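Local coordinates for StiE protein (Stigmatella aurantiaca, PDB 6ECX) that is a polyketide synthase module whose O-methyltransferase domain, the piece described here, binds S-adenosylmethionine as methyl donor for O-methylation during polyketide assembly, at residues M191-A196 against E215-L220. Numbering follows the deposited sequence.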
loop_
_atom_site.group_PDB
_atom_site.type_symbol
_atom_site.label_atom_id
_atom_site.label_comp_id
_atom_site.label_asym_id
_atom_site.label_seq_id
_atom_site.Cartn_x
_atom_site.Cartn_y
_atom_site.Cartn_z
ATOM N N MET A 191 3.626 -5.235 -1.851
ATOM C CA MET A 191 3.654 -3.888 -1.318
ATOM C C MET A 191 3.174 -2.925 -2.379
ATOM O O MET A 191 3.381 -3.142 -3.574
ATOM C CB MET A 191 5.057 -3.475 -0.882
ATOM C CG MET A 191 5.497 -4.060 0.425
ATOM S SD MET A 191 7.200 -3.587 0.713
ATOM C CE MET A 191 7.263 -1.974 -0.051
ATOM N N ALA A 192 2.489 -1.879 -1.927
ATOM C CA ALA A 192 2.253 -0.693 -2.728
ATOM C C ALA A 192 3.047 0.432 -2.083
ATOM O O ALA A 192 2.916 0.668 -0.875
ATOM C CB ALA A 192 0.758 -0.355 -2.790
ATOM N N ASP A 193 3.895 1.088 -2.870
ATOM C CA ASP A 193 4.708 2.175 -2.341
ATOM C C ASP A 193 5.311 2.959 -3.500
ATOM O O ASP A 193 5.079 2.658 -4.675
ATOM C CB ASP A 193 5.783 1.667 -1.383
ATOM C CG ASP A 193 5.909 2.552 -0.152
ATOM O OD1 ASP A 193 6.045 3.774 -0.322
ATOM O OD2 ASP A 193 5.833 2.034 0.977
ATOM N N PHE A 194 6.066 3.992 -3.146
ATOM C CA PHE A 194 6.615 4.937 -4.105
ATOM C C PHE A 194 8.083 4.661 -4.388
ATOM O O PHE A 194 8.851 4.317 -3.483
ATOM C CB PHE A 194 6.475 6.364 -3.594
ATOM C CG PHE A 194 5.065 6.818 -3.499
ATOM C CD1 PHE A 194 4.424 7.357 -4.607
ATOM C CD2 PHE A 194 4.370 6.699 -2.308
ATOM C CE1 PHE A 194 3.110 7.773 -4.525
ATOM C CE2 PHE A 194 3.057 7.124 -2.212
ATOM C CZ PHE A 194 2.425 7.661 -3.319
ATOM N N VAL A 195 8.462 4.850 -5.647
ATOM C CA VAL A 195 9.849 4.841 -6.092
ATOM C C VAL A 195 10.171 6.250 -6.580
ATOM O O VAL A 195 9.466 6.789 -7.443
ATOM C CB VAL A 195 10.077 3.802 -7.203
ATOM C CG1 VAL A 195 11.484 3.952 -7.788
ATOM C CG2 VAL A 195 9.852 2.373 -6.676
ATOM N N ALA A 196 11.212 6.860 -6.018
ATOM C CA ALA A 196 11.683 8.147 -6.517
ATOM C C ALA A 196 12.623 7.935 -7.698
ATOM O O ALA A 196 13.561 7.145 -7.611
ATOM C CB ALA A 196 12.405 8.922 -5.419
ATOM N N GLU A 215 17.783 1.888 -6.054
ATOM C CA GLU A 215 18.947 1.313 -5.390
ATOM C C GLU A 215 18.714 1.164 -3.898
ATOM O O GLU A 215 19.173 0.197 -3.284
ATOM C CB GLU A 215 20.178 2.179 -5.657
ATOM C CG GLU A 215 21.411 1.729 -4.907
ATOM C CD GLU A 215 22.683 2.283 -5.516
ATOM O OE1 GLU A 215 23.623 1.493 -5.766
ATOM O OE2 GLU A 215 22.728 3.506 -5.762
ATOM N N GLN A 216 17.978 2.100 -3.304
ATOM C CA GLN A 216 17.727 2.033 -1.872
ATOM C C GLN A 216 16.762 0.912 -1.534
ATOM O O GLN A 216 17.020 0.133 -0.610
ATOM C CB GLN A 216 17.212 3.377 -1.376
ATOM C CG GLN A 216 18.324 4.384 -1.223
ATOM C CD GLN A 216 17.790 5.742 -0.840
ATOM O OE1 GLN A 216 16.810 6.212 -1.411
ATOM N NE2 GLN A 216 18.427 6.378 0.139
ATOM N N TRP A 217 15.657 0.791 -2.282
ATOM C CA TRP A 217 14.785 -0.375 -2.124
ATOM C C TRP A 217 15.555 -1.674 -2.340
ATOM O O TRP A 217 15.376 -2.643 -1.597
ATOM C CB TRP A 217 13.611 -0.334 -3.106
ATOM C CG TRP A 217 12.498 0.647 -2.777
ATOM C CD1 TRP A 217 12.106 1.717 -3.527
ATOM C CD2 TRP A 217 11.628 0.622 -1.636
ATOM N NE1 TRP A 217 11.050 2.366 -2.925
ATOM C CE2 TRP A 217 10.742 1.721 -1.761
ATOM C CE3 TRP A 217 11.517 -0.207 -0.516
ATOM C CZ2 TRP A 217 9.760 2.006 -0.808
ATOM C CZ3 TRP A 217 10.534 0.076 0.433
ATOM C CH2 TRP A 217 9.670 1.175 0.278
ATOM N N ASN A 218 16.374 -1.723 -3.396
ATOM C CA ASN A 218 17.171 -2.910 -3.691
ATOM C C ASN A 218 18.059 -3.295 -2.506
ATOM O O ASN A 218 18.139 -4.470 -2.137
ATOM C CB ASN A 218 18.014 -2.670 -4.954
ATOM C CG ASN A 218 18.613 -3.960 -5.495
ATOM O OD1 ASN A 218 18.451 -5.001 -4.872
ATOM N ND2 ASN A 218 19.286 -3.897 -6.647
ATOM N N LYS A 219 18.726 -2.319 -1.887
ATOM C CA LYS A 219 19.573 -2.643 -0.743
ATOM C C LYS A 219 18.755 -3.260 0.386
ATOM O O LYS A 219 19.178 -4.245 1.008
ATOM C CB LYS A 219 20.299 -1.376 -0.274
ATOM C CG LYS A 219 21.494 -1.635 0.634
ATOM C CD LYS A 219 22.320 -0.363 0.801
ATOM C CE LYS A 219 23.466 -0.562 1.778
ATOM N NZ LYS A 219 24.373 -1.661 1.339
ATOM N N LEU A 220 17.559 -2.716 0.639
ATOM C CA LEU A 220 16.690 -3.270 1.673
ATOM C C LEU A 220 16.293 -4.701 1.354
ATOM O O LEU A 220 16.297 -5.566 2.240
ATOM C CB LEU A 220 15.432 -2.416 1.830
ATOM C CG LEU A 220 15.639 -1.045 2.484
ATOM C CD1 LEU A 220 14.368 -0.229 2.352
ATOM C CD2 LEU A 220 16.018 -1.234 3.939
#
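Trp-217 reaches from helix 214-222 to strand 187-196, the fifth strand of the Rossmann-like methyltransferase fold, and its indole meets Met-191, Asp-193, Phe-194 and Val-195. The axes of segments 191-196 and 215-220 come within 9.5 Å of each other, a gap that suits tryptophan, whose long, flat side chain can span it and still carry a polar N-H at its far edge. With CG beside the backbone N and anti to the carbonyl carbon (chi1 -75°), the indole is set against the strand. On the six-membered ring, Trp-217 CZ3 receives the methyl of Met-191, whose flexible thioether bends at chi3 to bring CE within 3.9 Å. Phe-176 of helix 172-181 touches both side chains and extends this apolar packing. At the pyrrole end, branched Val-195 supplies CG2, 3.9 Å from Trp-217 CD1.

Between these two contacts, going round the rim of the ring, the Asp-193 carboxylate approaches CZ2 and CH2 of Trp-217 obliquely, its plane turned 55° from the indole. A buried acid needs polar partners: OD1 is hydrogen-bonded to Tyr-16 OH and accepts, through its anti lone pair, from Phe-194 N, while Gly-167 N binds OD2. The side chain of Phe-194 leaves the strand pointing away from the helix and lies about 9 Å from the bound S-adenosylmethionine; the residue meets the tryptophan through its backbone: Trp-217 NE1 donates to Phe-194 O at 3.0 Å, with the acceptor nearly in the indole plane and the N-H...O angle bent to 150°.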